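Local structure of pectinesterase (Sitophilus oryzae, 4PMH) at residues A[106-111]-A[174-179]; A[149-154]-A[164-169]; A[266-271]-A[311-316]; A[317-322]-A[356-361]. The protein hydrolyses the methyl esters of pectin, releasing methanol and leaving free galacturonate units, and probably helps the rice weevil digest plant cell walls. All coordinates share one frame; numbering follows the deposited sequence.

Contact 1. Residues A[106-111]-A[174-179]; sequences NMPAQT and GDQQAV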
loop_
_atom_site.group_PDB
_atom_site.type_symbol
_atom_site.label_atom_id
_atom_site.label_comp_id
_atom_site.label_asym_id
_atom_site.label_seq_id
_atom_site.Cartn_x
_atom_site.Cartn_y
_atom_site.Cartn_z
ATOM N N ASN A 106 7.325 -14.518 -7.837
ATOM C CA ASN A 106 7.457 -15.104 -6.484
ATOM C C ASN A 106 8.833 -14.664 -5.996
ATOM O O ASN A 106 9.848 -15.297 -6.299
ATOM C CB ASN A 106 7.364 -16.642 -6.543
ATOM C CG ASN A 106 7.444 -17.319 -5.168
ATOM O OD1 ASN A 106 7.907 -16.753 -4.178
ATOM N ND2 ASN A 106 7.031 -18.584 -5.132
ATOM N N MET A 107 8.868 -13.552 -5.272
ATOM C CA MET A 107 10.127 -12.895 -4.954
ATOM C C MET A 107 10.042 -12.267 -3.582
ATOM O O MET A 107 9.808 -11.055 -3.457
ATOM C CB MET A 107 10.464 -11.835 -6.010
ATOM C CG MET A 107 11.898 -11.307 -5.905
ATOM S SD MET A 107 12.401 -10.316 -7.331
ATOM C CE MET A 107 11.553 -8.774 -7.015
ATOM N N PRO A 108 10.229 -13.087 -2.537
ATOM C CA PRO A 108 10.218 -12.554 -1.174
ATOM C C PRO A 108 11.456 -11.725 -0.808
ATOM O O PRO A 108 12.456 -11.724 -1.532
ATOM C CB PRO A 108 10.151 -13.821 -0.306
ATOM C CG PRO A 108 10.867 -14.865 -1.120
ATOM C CD PRO A 108 10.502 -14.541 -2.563
ATOM N N ALA A 109 11.371 -11.027 0.321
ATOM C CA ALA A 109 12.527 -10.308 0.885
ATOM C C ALA A 109 13.710 -11.253 1.107
ATOM O O ALA A 109 14.869 -10.821 1.083
ATOM C CB ALA A 109 12.164 -9.659 2.200
ATOM N N GLN A 110 13.402 -12.529 1.325
ATOM C CA GLN A 110 14.413 -13.535 1.655
ATOM C C GLN A 110 15.179 -14.019 0.423
ATOM O O GLN A 110 16.152 -14.771 0.545
ATOM C CB GLN A 110 13.743 -14.699 2.405
ATOM C CG GLN A 110 13.301 -14.371 3.839
ATOM C CD GLN A 110 12.130 -13.385 3.955
ATOM O OE1 GLN A 110 11.261 -13.282 3.069
ATOM N NE2 GLN A 110 12.086 -12.678 5.079
ATOM N N THR A 111 14.738 -13.606 -0.767
ATOM C CA THR A 111 15.448 -13.897 -1.996
ATOM C C THR A 111 16.921 -13.535 -1.908
ATOM O O THR A 111 17.284 -12.441 -1.476
ATOM C CB THR A 111 14.827 -13.113 -3.172
ATOM O OG1 THR A 111 13.457 -13.489 -3.318
ATOM C CG2 THR A 111 15.550 -13.408 -4.459
ATOM N N GLY A 174 5.580 -18.988 6.496
ATOM C CA GLY A 174 4.780 -17.986 7.195
ATOM C C GLY A 174 5.561 -16.738 7.592
ATOM O O GLY A 174 4.987 -15.790 8.093
ATOM N N ASP A 175 6.875 -16.730 7.396
ATOM C CA ASP A 175 7.704 -15.590 7.796
ATOM C C ASP A 175 8.110 -14.650 6.645
ATOM O O ASP A 175 8.761 -13.636 6.897
ATOM C CB ASP A 175 8.981 -16.083 8.519
ATOM C CG ASP A 175 8.747 -16.453 9.997
ATOM O OD1 ASP A 175 7.608 -16.327 10.498
ATOM O OD2 ASP A 175 9.726 -16.871 10.666
ATOM N N GLN A 176 7.750 -14.958 5.403
ATOM C CA GLN A 176 8.242 -14.156 4.266
ATOM C C GLN A 176 7.445 -12.864 3.995
ATOM O O GLN A 176 6.237 -12.893 3.956
ATOM C CB GLN A 176 8.286 -14.994 2.984
ATOM C CG GLN A 176 9.311 -16.134 3.017
ATOM C CD GLN A 176 9.488 -16.782 1.663
ATOM O OE1 GLN A 176 8.638 -16.637 0.776
ATOM N NE2 GLN A 176 10.600 -17.499 1.484
ATOM N N GLN A 177 8.161 -11.760 3.771
ATOM C CA GLN A 177 7.588 -10.482 3.332
ATOM C C GLN A 177 7.791 -10.409 1.830
ATOM O O GLN A 177 8.838 -10.825 1.344
ATOM C CB GLN A 177 8.331 -9.289 3.969
ATOM C CG GLN A 177 8.370 -9.262 5.496
ATOM C CD GLN A 177 9.452 -10.168 6.090
ATOM O OE1 GLN A 177 10.305 -10.697 5.379
ATOM N NE2 GLN A 177 9.412 -10.348 7.408
ATOM N N ALA A 178 6.822 -9.879 1.089
ATOM C CA ALA A 178 6.952 -9.807 -0.367
ATOM C C ALA A 178 6.039 -8.723 -0.941
ATOM O O ALA A 178 4.825 -8.877 -0.984
ATOM C CB ALA A 178 6.637 -11.155 -0.997
ATOM N N VAL A 179 6.652 -7.653 -1.426
ATOM C CA VAL A 179 5.924 -6.467 -1.821
ATOM C C VAL A 179 5.489 -6.571 -3.279
ATOM O O VAL A 179 6.267 -6.930 -4.146
ATOM C CB VAL A 179 6.762 -5.174 -1.618
ATOM C CG1 VAL A 179 5.997 -3.943 -2.123
ATOM C CG2 VAL A 179 7.125 -5.005 -0.152
#
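A109 and Q110 are each hydrogen-bonded to Q177, one through the backbone and one between side-chain amides, where two loops of the right-handed parallel beta-helix meet beside the probable substrate cleft. The backbone bond runs from A109 N to Q177 O at 2.7 Å, with an N-H...O angle of 169°. The amide bond, Q110 NE2 to Q177 OE1, is also 2.7 Å; the acceptor lies in the amide plane of Q110 and the donor in the carbonyl plane of Q177, although the two amides are turned 33° from each other. Both glutamines bend at chi2 (69° in Q110), which folds their ends back to meet. Q177 probably binds substrate, and its side chain passes about 3 Å from that of D200, the probable proton donor, so this bond is consistent with Q110 acting as a second-shell residue that fixes the rotation of the Q177 amide.

The remaining contacts are van der Waals ones, between P108 and Q176 and between P108 and A178. The Q176 chain runs extended alongside the P108 ring, its OE1 3.4 Å from P108 CB; that oxygen takes its hydrogen bond from N172. A178 CB packs against P108 CA.

Within 106-111, a type I turn from P108 to T111 sets the loop's shape. P108 O accepts twice, from T111 N and, at 2.7 Å, from T111 OG1.

Contact 2. Residues A[149-154]-A[164-169]; sequences STVFWV and LSIENS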
loop_
_atom_site.group_PDB
_atom_site.type_symbol
_atom_site.label_atom_id
_atom_site.label_comp_id
_atom_site.label_asym_id
_atom_site.label_seq_id
_atom_site.Cartn_x
_atom_site.Cartn_y
_atom_site.Cartn_z
ATOM N N SER A 149 12.170 -6.591 -2.580
ATOM C CA SER A 149 11.215 -7.615 -2.980
ATOM C C SER A 149 10.125 -7.053 -3.920
ATOM O O SER A 149 9.328 -7.826 -4.461
ATOM C CB SER A 149 10.581 -8.265 -1.755
ATOM O OG SER A 149 9.557 -7.444 -1.199
ATOM N N THR A 150 10.109 -5.728 -4.114
ATOM C CA THR A 150 8.989 -5.054 -4.782
ATOM C C THR A 150 8.907 -5.411 -6.244
ATOM O O THR A 150 9.900 -5.301 -6.961
ATOM C CB THR A 150 9.076 -3.519 -4.657
ATOM O OG1 THR A 150 9.000 -3.131 -3.281
ATOM C CG2 THR A 150 7.928 -2.850 -5.414
ATOM N N VAL A 151 7.721 -5.820 -6.686
ATOM C CA VAL A 151 7.486 -6.138 -8.107
ATOM C C VAL A 151 7.323 -4.875 -8.983
ATOM O O VAL A 151 7.959 -4.758 -10.026
ATOM C CB VAL A 151 6.298 -7.120 -8.271
ATOM C CG1 VAL A 151 5.902 -7.298 -9.727
ATOM C CG2 VAL A 151 6.641 -8.452 -7.622
ATOM N N PHE A 152 6.517 -3.925 -8.525
ATOM C CA PHE A 152 6.303 -2.640 -9.204
ATOM C C PHE A 152 6.702 -1.508 -8.229
ATOM O O PHE A 152 6.044 -1.289 -7.209
ATOM C CB PHE A 152 4.825 -2.561 -9.579
ATOM C CG PHE A 152 4.488 -1.626 -10.712
ATOM C CD1 PHE A 152 4.673 -0.251 -10.594
ATOM C CD2 PHE A 152 3.854 -2.114 -11.852
ATOM C CE1 PHE A 152 4.308 0.604 -11.630
ATOM C CE2 PHE A 152 3.470 -1.267 -12.881
ATOM C CZ PHE A 152 3.695 0.103 -12.763
ATOM N N TRP A 153 7.782 -0.787 -8.553
ATOM C CA TRP A 153 8.447 0.129 -7.630
ATOM C C TRP A 153 8.419 1.552 -8.208
ATOM O O TRP A 153 9.060 1.825 -9.210
ATOM C CB TRP A 153 9.892 -0.326 -7.427
ATOM C CG TRP A 153 10.624 0.312 -6.268
ATOM C CD1 TRP A 153 10.312 1.475 -5.612
ATOM C CD2 TRP A 153 11.827 -0.173 -5.664
ATOM N NE1 TRP A 153 11.233 1.728 -4.625
ATOM C CE2 TRP A 153 12.177 0.731 -4.641
ATOM C CE3 TRP A 153 12.630 -1.302 -5.876
ATOM C CZ2 TRP A 153 13.285 0.538 -3.827
ATOM C CZ3 TRP A 153 13.744 -1.487 -5.079
ATOM C CH2 TRP A 153 14.061 -0.577 -4.059
ATOM N N VAL A 154 7.659 2.444 -7.579
ATOM C CA VAL A 154 7.451 3.793 -8.104
ATOM C C VAL A 154 8.206 4.792 -7.236
ATOM O O VAL A 154 7.847 4.990 -6.076
ATOM C CB VAL A 154 5.960 4.171 -8.105
ATOM C CG1 VAL A 154 5.757 5.561 -8.699
ATOM C CG2 VAL A 154 5.146 3.142 -8.857
ATOM N N LEU A 164 -4.821 -2.902 -14.111
ATOM C CA LEU A 164 -3.887 -3.995 -14.215
ATOM C C LEU A 164 -3.702 -4.625 -12.846
ATOM O O LEU A 164 -4.162 -4.088 -11.828
ATOM C CB LEU A 164 -2.552 -3.505 -14.816
ATOM C CG LEU A 164 -1.838 -2.333 -14.141
ATOM C CD1 LEU A 164 -1.153 -2.780 -12.852
ATOM C CD2 LEU A 164 -0.821 -1.696 -15.077
ATOM N N SER A 165 -3.053 -5.775 -12.843
ATOM C CA SER A 165 -2.853 -6.555 -11.634
ATOM C C SER A 165 -1.358 -6.670 -11.343
ATOM O O SER A 165 -0.560 -7.005 -12.231
ATOM C CB SER A 165 -3.446 -7.955 -11.822
ATOM O OG SER A 165 -4.855 -7.938 -12.044
ATOM N N ILE A 166 -0.983 -6.444 -10.091
ATOM C CA ILE A 166 0.388 -6.608 -9.663
ATOM C C ILE A 166 0.404 -7.608 -8.530
ATOM O O ILE A 166 -0.337 -7.463 -7.561
ATOM C CB ILE A 166 1.028 -5.282 -9.153
ATOM C CG1 ILE A 166 0.884 -4.150 -10.186
ATOM C CG2 ILE A 166 2.491 -5.493 -8.835
ATOM C CD1 ILE A 166 1.108 -2.761 -9.630
ATOM N N GLU A 167 1.275 -8.600 -8.636
ATOM C CA GLU A 167 1.309 -9.667 -7.667
ATOM C C GLU A 167 2.721 -10.032 -7.275
ATOM O O GLU A 167 3.589 -10.187 -8.127
ATOM C CB GLU A 167 0.629 -10.921 -8.248
ATOM C CG GLU A 167 0.809 -12.158 -7.383
ATOM C CD GLU A 167 0.011 -13.319 -7.908
ATOM O OE1 GLU A 167 0.158 -13.621 -9.108
ATOM O OE2 GLU A 167 -0.770 -13.897 -7.122
ATOM N N ASN A 168 2.932 -10.206 -5.976
ATOM C CA ASN A 168 4.099 -10.939 -5.494
ATOM C C ASN A 168 3.571 -12.187 -4.768
ATOM O O ASN A 168 2.975 -12.108 -3.695
ATOM C CB ASN A 168 4.973 -10.054 -4.611
ATOM C CG ASN A 168 6.350 -10.653 -4.353
ATOM O OD1 ASN A 168 6.531 -11.881 -4.372
ATOM N ND2 ASN A 168 7.334 -9.784 -4.123
ATOM N N SER A 169 3.783 -13.336 -5.391
ATOM C CA SER A 169 3.060 -14.555 -5.051
ATOM C C SER A 169 3.766 -15.360 -3.967
ATOM O O SER A 169 3.340 -16.456 -3.645
ATOM C CB SER A 169 2.848 -15.419 -6.294
ATOM O OG SER A 169 4.075 -15.839 -6.885
#
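The interior of the parallel beta-helix, where two of its sheets face each other, is lined here by V151 and F152 from 149-154 and I166 and N168 from 164-169. No hydrogen bond joins the two segments, and the nearest CA pair, V151 and N168, is 6.4 Å apart, so side chains rather than paired backbones make the contact.

I166 supplies both of its branches. Its CD1 reaches the F152 ring obliquely, 3.6 Å from F152 CD2, while its CG2 rests 3.8 Å from F152 CB and also meets V151 CG1. F152 and I166 lie nearly perpendicular, while V151 and I166 run alongside each other in opposite senses. With CG1 trans to the backbone N (chi1 171°), V151 turns its other methyl, CG2, onto E167 O at 3.5 Å and N168 CB at 3.8 Å.

Strands 152-154 and 165-168 belong to different parallel sheets of the beta-helix, the touching parts running 174° apart. Such opposed sheets enclose the hydrophobic core of the beta-helix; I103 of strand 101-105 and L181 of strand 181-183 continue it along the helix axis.

N168 forms the polar end of this interior. Its ND2 donates to M107 O and V179 O, two backbone carbonyls of neighbouring loops. S149 O is also only 2.8 Å from N168 ND2, but the angle is poor for a hydrogen bond. The hydroxyl of S149 is occupied elsewhere, by T146 O and V179 N.

Contact 3. Residues A[266-271]-A[311-316]; sequences GYFVYK and QLIIKE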
loop_
_atom_site.group_PDB
_atom_site.type_symbol
_atom_site.label_atom_id
_atom_site.label_comp_id
_atom_site.label_asym_id
_atom_site.label_seq_id
_atom_site.Cartn_x
_atom_site.Cartn_y
_atom_site.Cartn_z
ATOM N N GLY A 266 -2.381 10.171 7.692
ATOM C CA GLY A 266 -1.824 8.885 7.294
ATOM C C GLY A 266 -2.742 8.233 6.286
ATOM O O GLY A 266 -2.889 8.717 5.161
ATOM N N TYR A 267 -3.389 7.150 6.695
ATOM C CA TYR A 267 -4.237 6.370 5.794
ATOM C C TYR A 267 -5.723 6.727 6.001
ATOM O O TYR A 267 -6.190 6.841 7.119
ATOM C CB TYR A 267 -3.975 4.877 6.005
ATOM C CG TYR A 267 -2.621 4.362 5.555
ATOM C CD1 TYR A 267 -1.807 5.087 4.685
ATOM C CD2 TYR A 267 -2.163 3.099 5.979
ATOM C CE1 TYR A 267 -0.585 4.580 4.240
ATOM C CE2 TYR A 267 -0.956 2.595 5.540
ATOM C CZ TYR A 267 -0.161 3.346 4.684
ATOM O OH TYR A 267 1.026 2.833 4.242
ATOM N N PHE A 268 -6.436 6.947 4.903
ATOM C CA PHE A 268 -7.868 7.228 4.920
ATOM C C PHE A 268 -8.586 6.213 4.039
ATOM O O PHE A 268 -8.376 6.166 2.805
ATOM C CB PHE A 268 -8.121 8.638 4.402
ATOM C CG PHE A 268 -9.540 9.097 4.530
ATOM C CD1 PHE A 268 -10.182 9.134 5.747
ATOM C CD2 PHE A 268 -10.214 9.535 3.421
ATOM C CE1 PHE A 268 -11.491 9.585 5.850
ATOM C CE2 PHE A 268 -11.515 10.002 3.508
ATOM C CZ PHE A 268 -12.155 10.023 4.715
ATOM N N VAL A 269 -9.393 5.379 4.685
ATOM C CA VAL A 269 -10.196 4.362 4.018
ATOM C C VAL A 269 -11.659 4.823 4.046
ATOM O O VAL A 269 -12.243 4.966 5.128
ATOM C CB VAL A 269 -10.036 3.016 4.727
ATOM C CG1 VAL A 269 -10.955 1.990 4.109
ATOM C CG2 VAL A 269 -8.577 2.545 4.686
ATOM N N TYR A 270 -12.233 5.060 2.861
ATOM C CA TYR A 270 -13.540 5.708 2.704
ATOM C C TYR A 270 -14.409 5.008 1.643
ATOM O O TYR A 270 -13.942 4.725 0.550
ATOM C CB TYR A 270 -13.305 7.146 2.292
ATOM C CG TYR A 270 -14.524 7.992 2.028
ATOM C CD1 TYR A 270 -15.444 8.247 3.027
ATOM C CD2 TYR A 270 -14.696 8.626 0.802
ATOM C CE1 TYR A 270 -16.543 9.059 2.803
ATOM C CE2 TYR A 270 -15.795 9.446 0.569
ATOM C CZ TYR A 270 -16.716 9.653 1.575
ATOM O OH TYR A 270 -17.817 10.449 1.349
ATOM N N LYS A 271 -15.675 4.734 1.983
ATOM C CA LYS A 271 -16.617 4.055 1.114
ATOM C C LYS A 271 -15.998 2.774 0.546
ATOM O O LYS A 271 -16.169 2.459 -0.619
ATOM C CB LYS A 271 -17.066 4.970 -0.020
ATOM C CG LYS A 271 -17.663 6.286 0.430
ATOM C CD LYS A 271 -18.994 6.075 1.112
ATOM C CE LYS A 271 -19.840 7.333 1.051
ATOM N NZ LYS A 271 -20.932 7.293 2.048
ATOM N N GLN A 311 -1.143 6.377 11.623
ATOM C CA GLN A 311 -2.430 7.072 11.589
ATOM C C GLN A 311 -3.314 6.433 10.536
ATOM O O GLN A 311 -2.884 6.251 9.395
ATOM C CB GLN A 311 -2.237 8.558 11.294
ATOM C CG GLN A 311 -3.388 9.474 11.713
ATOM C CD GLN A 311 -4.558 9.510 10.750
ATOM O OE1 GLN A 311 -4.415 9.242 9.554
ATOM N NE2 GLN A 311 -5.742 9.837 11.276
ATOM N N LEU A 312 -4.549 6.108 10.938
ATOM C CA LEU A 312 -5.527 5.438 10.093
ATOM C C LEU A 312 -6.956 5.772 10.511
ATOM O O LEU A 312 -7.320 5.585 11.646
ATOM C CB LEU A 312 -5.372 3.920 10.186
ATOM C CG LEU A 312 -6.454 3.069 9.538
ATOM C CD1 LEU A 312 -6.555 3.269 8.029
ATOM C CD2 LEU A 312 -6.160 1.611 9.833
ATOM N N ILE A 313 -7.752 6.233 9.565
ATOM C CA ILE A 313 -9.183 6.392 9.753
ATOM C C ILE A 313 -9.951 5.543 8.736
ATOM O O ILE A 313 -9.703 5.628 7.532
ATOM C CB ILE A 313 -9.562 7.864 9.642
ATOM C CG1 ILE A 313 -9.016 8.582 10.880
ATOM C CG2 ILE A 313 -11.088 8.029 9.519
ATOM C CD1 ILE A 313 -9.176 10.075 10.814
ATOM N N ILE A 314 -10.858 4.704 9.236
ATOM C CA ILE A 314 -11.794 3.965 8.384
ATOM C C ILE A 314 -13.161 4.591 8.564
ATOM O O ILE A 314 -13.730 4.542 9.651
ATOM C CB ILE A 314 -11.830 2.483 8.726
ATOM C CG1 ILE A 314 -10.448 1.869 8.512
ATOM C CG2 ILE A 314 -12.856 1.760 7.858
ATOM C CD1 ILE A 314 -10.262 0.519 9.157
ATOM N N LYS A 315 -13.655 5.217 7.501
ATOM C CA LYS A 315 -14.887 6.012 7.534
ATOM C C LYS A 315 -15.914 5.531 6.503
ATOM O O LYS A 315 -15.564 5.320 5.342
ATOM C CB LYS A 315 -14.539 7.459 7.199
ATOM C CG LYS A 315 -15.721 8.414 7.121
ATOM C CD LYS A 315 -15.208 9.843 7.206
ATOM C CE LYS A 315 -16.325 10.873 7.087
ATOM N NZ LYS A 315 -15.760 12.246 7.100
ATOM N N GLU A 316 -17.178 5.384 6.922
ATOM C CA GLU A 316 -18.281 5.052 6.007
ATOM C C GLU A 316 -17.956 3.879 5.092
ATOM O O GLU A 316 -18.226 3.883 3.900
ATOM C CB GLU A 316 -18.745 6.325 5.281
ATOM C CG GLU A 316 -19.266 7.301 6.327
ATOM C CD GLU A 316 -19.749 8.625 5.806
ATOM O OE1 GLU A 316 -19.717 8.818 4.586
ATOM O OE2 GLU A 316 -20.180 9.457 6.639
#
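Y267 and L312 open a parallel ladder that runs through V269 and I314 to Y270 and K315, the strand axes 4.8 Å apart and 8° from parallel. These are equivalent strands of successive coils, stacked in register in one sheet of the parallel beta-helix. Backbone donors and acceptors alternate: Y267 N gives to Q311 O, I313 N to Y267 O, V269 N to I313 O, and K315 N to V269 O at 2.8 Å and 178°. K271 N to K315 O, 3.4 Å, is weak.

Ahead of the ladder, G266 N is satisfied by a side chain, Q311 OE1 at 2.9 Å, the chain being bent at chi2 (-81°) to bring its amide back; the same oxygen bonds Y26 OH. A leucine at this position would probably leave G266 N and the Y26 hydroxyl without that shared partner.

At the other end K271 NZ makes a salt bridge with E316 OE1 (3.2 Å), coming from above the carboxylate plane, while E316 OE2 goes to N360. K315 NZ bonds F21 O. K271 CG sits 3.5 Å above the centre of the Y270 ring.

Apolar groups pair on each face: L312 CD1 on Y267 CB, and I313 CG2 on F268 CE1 (4.0 Å). The F268, I313 and K315 face lies toward helix 23-27, Y26 stacking on F268; the opposite one packs on F255 of strand 252-257. Strands 233-237 and 355-359 extend the sheet beyond the pair.

Contact 4. Residues A[317-322]-A[356-361]; sequences STIDGI and FWEYNN
N361 meets S317 and I319 through different parts of its side chain. Its OD1 accepts from S317 N at 2.9 Å, with an N-H...O angle of 164° and the donor tilted 19° from the carbonyl plane. CB lies 3.3 Å from S317 O, and ND2 passes 3.7 Å from I319 CD1. That methyl also touches E358 OE2 at 3.6 Å.

With CG anti to the carbonyl carbon (chi1 -63°), the N361 amide sits between S317 N and E358. ND2 gives one bond to the anti lone pair of E358 OE2 (3.0 Å), which lies in the amide plane, and another to I314 O. This should fix the amide's orientation; an alanine here would probably leave S317 N and I314 O without these partners and open a gap beside I319.

The segments close one end of the parallel beta-helix: strand 355-359 is the outermost of its sheet, and 318-319 that of another, the chain beyond N361 hydrogen-bonding through its backbone to S317 and I319.

Farther out, E358 is positioned by a salt bridge from OE1 to R10 and by Q2, which bonds OE2 and N361 N. S317 OG is bonded to S272 N and K315 O.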
loop_
_atom_site.group_PDB
_atom_site.type_symbol
_atom_site.label_atom_id
_atom_site.label_comp_id
_atom_site.label_asym_id
_atom_site.label_seq_id
_atom_site.Cartn_x
_atom_site.Cartn_y
_atom_site.Cartn_z
ATOM N N SER A 317 -17.355 2.864 5.697
ATOM C CA SER A 317 -16.970 1.669 4.997
ATOM C C SER A 317 -17.732 0.455 5.546
ATOM O O SER A 317 -18.289 0.488 6.653
ATOM C CB SER A 317 -15.468 1.464 5.109
ATOM O OG SER A 317 -14.778 2.447 4.359
ATOM N N THR A 318 -17.746 -0.596 4.742
ATOM C CA THR A 318 -18.319 -1.865 5.116
ATOM C C THR A 318 -17.227 -2.762 5.709
ATOM O O THR A 318 -16.217 -3.018 5.070
ATOM C CB THR A 318 -18.934 -2.538 3.878
ATOM O OG1 THR A 318 -20.027 -1.732 3.390
ATOM C CG2 THR A 318 -19.432 -3.929 4.210
ATOM N N ILE A 319 -17.421 -3.226 6.928
ATOM C CA ILE A 319 -16.456 -4.117 7.565
ATOM C C ILE A 319 -17.165 -5.444 7.798
ATOM O O ILE A 319 -18.161 -5.491 8.529
ATOM C CB ILE A 319 -15.942 -3.540 8.886
ATOM C CG1 ILE A 319 -15.362 -2.128 8.657
ATOM C CG2 ILE A 319 -14.898 -4.455 9.499
ATOM C CD1 ILE A 319 -14.829 -1.458 9.911
ATOM N N ASP A 320 -16.689 -6.522 7.181
ATOM C CA ASP A 320 -17.386 -7.801 7.345
ATOM C C ASP A 320 -16.989 -8.447 8.664
ATOM O O ASP A 320 -16.070 -7.996 9.331
ATOM C CB ASP A 320 -17.190 -8.725 6.142
ATOM C CG ASP A 320 -17.948 -8.248 4.905
ATOM O OD1 ASP A 320 -18.948 -7.521 5.017
ATOM O OD2 ASP A 320 -17.549 -8.560 3.783
ATOM N N GLY A 321 -17.730 -9.474 9.058
ATOM C CA GLY A 321 -17.542 -10.104 10.344
ATOM C C GLY A 321 -16.356 -11.029 10.367
ATOM O O GLY A 321 -16.470 -12.159 10.800
ATOM N N ILE A 322 -15.211 -10.539 9.920
ATOM C CA ILE A 322 -13.988 -11.316 9.896
ATOM C C ILE A 322 -13.038 -10.838 10.993
ATOM O O ILE A 322 -12.006 -11.453 11.238
ATOM C CB ILE A 322 -13.303 -11.185 8.530
ATOM C CG1 ILE A 322 -12.977 -9.719 8.220
ATOM C CG2 ILE A 322 -14.215 -11.752 7.444
ATOM C CD1 ILE A 322 -11.923 -9.539 7.159
ATOM N N PHE A 356 -5.617 5.154 15.543
ATOM C CA PHE A 356 -6.505 4.368 14.717
ATOM C C PHE A 356 -7.940 4.697 15.097
ATOM O O PHE A 356 -8.322 4.568 16.255
ATOM C CB PHE A 356 -6.263 2.874 14.940
ATOM C CG PHE A 356 -4.845 2.430 14.724
ATOM C CD1 PHE A 356 -4.026 3.051 13.804
ATOM C CD2 PHE A 356 -4.343 1.370 15.449
ATOM C CE1 PHE A 356 -2.727 2.620 13.603
ATOM C CE2 PHE A 356 -3.043 0.933 15.266
ATOM C CZ PHE A 356 -2.236 1.559 14.344
ATOM N N TRP A 357 -8.730 5.146 14.128
ATOM C CA TRP A 357 -10.085 5.610 14.419
ATOM C C TRP A 357 -11.073 5.177 13.360
ATOM O O TRP A 357 -10.705 4.890 12.232
ATOM C CB TRP A 357 -10.143 7.144 14.502
ATOM C CG TRP A 357 -8.956 7.809 15.161
ATOM C CD1 TRP A 357 -7.834 8.301 14.536
ATOM C CD2 TRP A 357 -8.796 8.084 16.543
ATOM N NE1 TRP A 357 -6.983 8.844 15.457
ATOM C CE2 TRP A 357 -7.544 8.730 16.701
ATOM C CE3 TRP A 357 -9.577 7.839 17.678
ATOM C CZ2 TRP A 357 -7.053 9.127 17.954
ATOM C CZ3 TRP A 357 -9.089 8.229 18.910
ATOM C CH2 TRP A 357 -7.833 8.880 19.033
ATOM N N GLU A 358 -12.350 5.184 13.722
ATOM C CA GLU A 358 -13.408 4.877 12.770
ATOM C C GLU A 358 -14.511 5.921 12.840
ATOM O O GLU A 358 -14.662 6.569 13.856
ATOM C CB GLU A 358 -14.021 3.546 13.104
ATOM C CG GLU A 358 -13.104 2.368 12.902
ATOM C CD GLU A 358 -13.747 1.133 13.450
ATOM O OE1 GLU A 358 -13.322 0.724 14.531
ATOM O OE2 GLU A 358 -14.713 0.623 12.841
ATOM N N TYR A 359 -15.314 6.026 11.785
ATOM C CA TYR A 359 -16.511 6.858 11.830
ATOM C C TYR A 359 -17.554 6.265 10.897
ATOM O O TYR A 359 -17.298 6.146 9.701
ATOM C CB TYR A 359 -16.216 8.286 11.357
ATOM C CG TYR A 359 -17.465 9.166 11.289
ATOM C CD1 TYR A 359 -18.121 9.545 12.444
ATOM C CD2 TYR A 359 -17.963 9.628 10.074
ATOM C CE1 TYR A 359 -19.256 10.344 12.403
ATOM C CE2 TYR A 359 -19.110 10.430 10.024
ATOM C CZ TYR A 359 -19.748 10.769 11.194
ATOM O OH TYR A 359 -20.884 11.569 11.183
ATOM N N ASN A 360 -18.718 5.904 11.435
ATOM C CA ASN A 360 -19.890 5.598 10.614
ATOM C C ASN A 360 -19.700 4.435 9.651
ATOM O O ASN A 360 -20.126 4.483 8.494
ATOM C CB ASN A 360 -20.285 6.871 9.847
ATOM C CG ASN A 360 -21.723 6.860 9.395
ATOM O OD1 ASN A 360 -22.540 6.099 9.910
ATOM N ND2 ASN A 360 -22.051 7.725 8.441
ATOM N N ASN A 361 -19.040 3.388 10.127
ATOM C CA ASN A 361 -18.903 2.166 9.359
ATOM C C ASN A 361 -20.131 1.277 9.574
ATOM O O ASN A 361 -20.940 1.510 10.475
ATOM C CB ASN A 361 -17.615 1.436 9.753
ATOM C CG ASN A 361 -16.373 2.242 9.449
ATOM O OD1 ASN A 361 -16.297 2.912 8.415
ATOM N ND2 ASN A 361 -15.387 2.204 10.371
#

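How the contacts relate
Contacts 1 and 2 adjoin, their centres about 12 Å apart, and touch through hydrogen bonds; along the chain, the segments of contact 2 both fall between those of contact 1. Contact 1 carries the probable substrate-binding residue Q177, and the S149 side chain of contact 2 is about 6 Å from those of Q177 and D200. Contacts 3 and 4 form a second pair, centres about 9 Å apart: strand 311-315 joins 355-359 through W357 N and L312 O (2.9 Å). They lie farther along the beta-helix, contact 3 being about 27 Å from contact 1 between centres. Y267 of contact 3 comes about 7 Å from W292, a probable substrate-binding residue, between side chains, whereas contact 4 lies away from the active site.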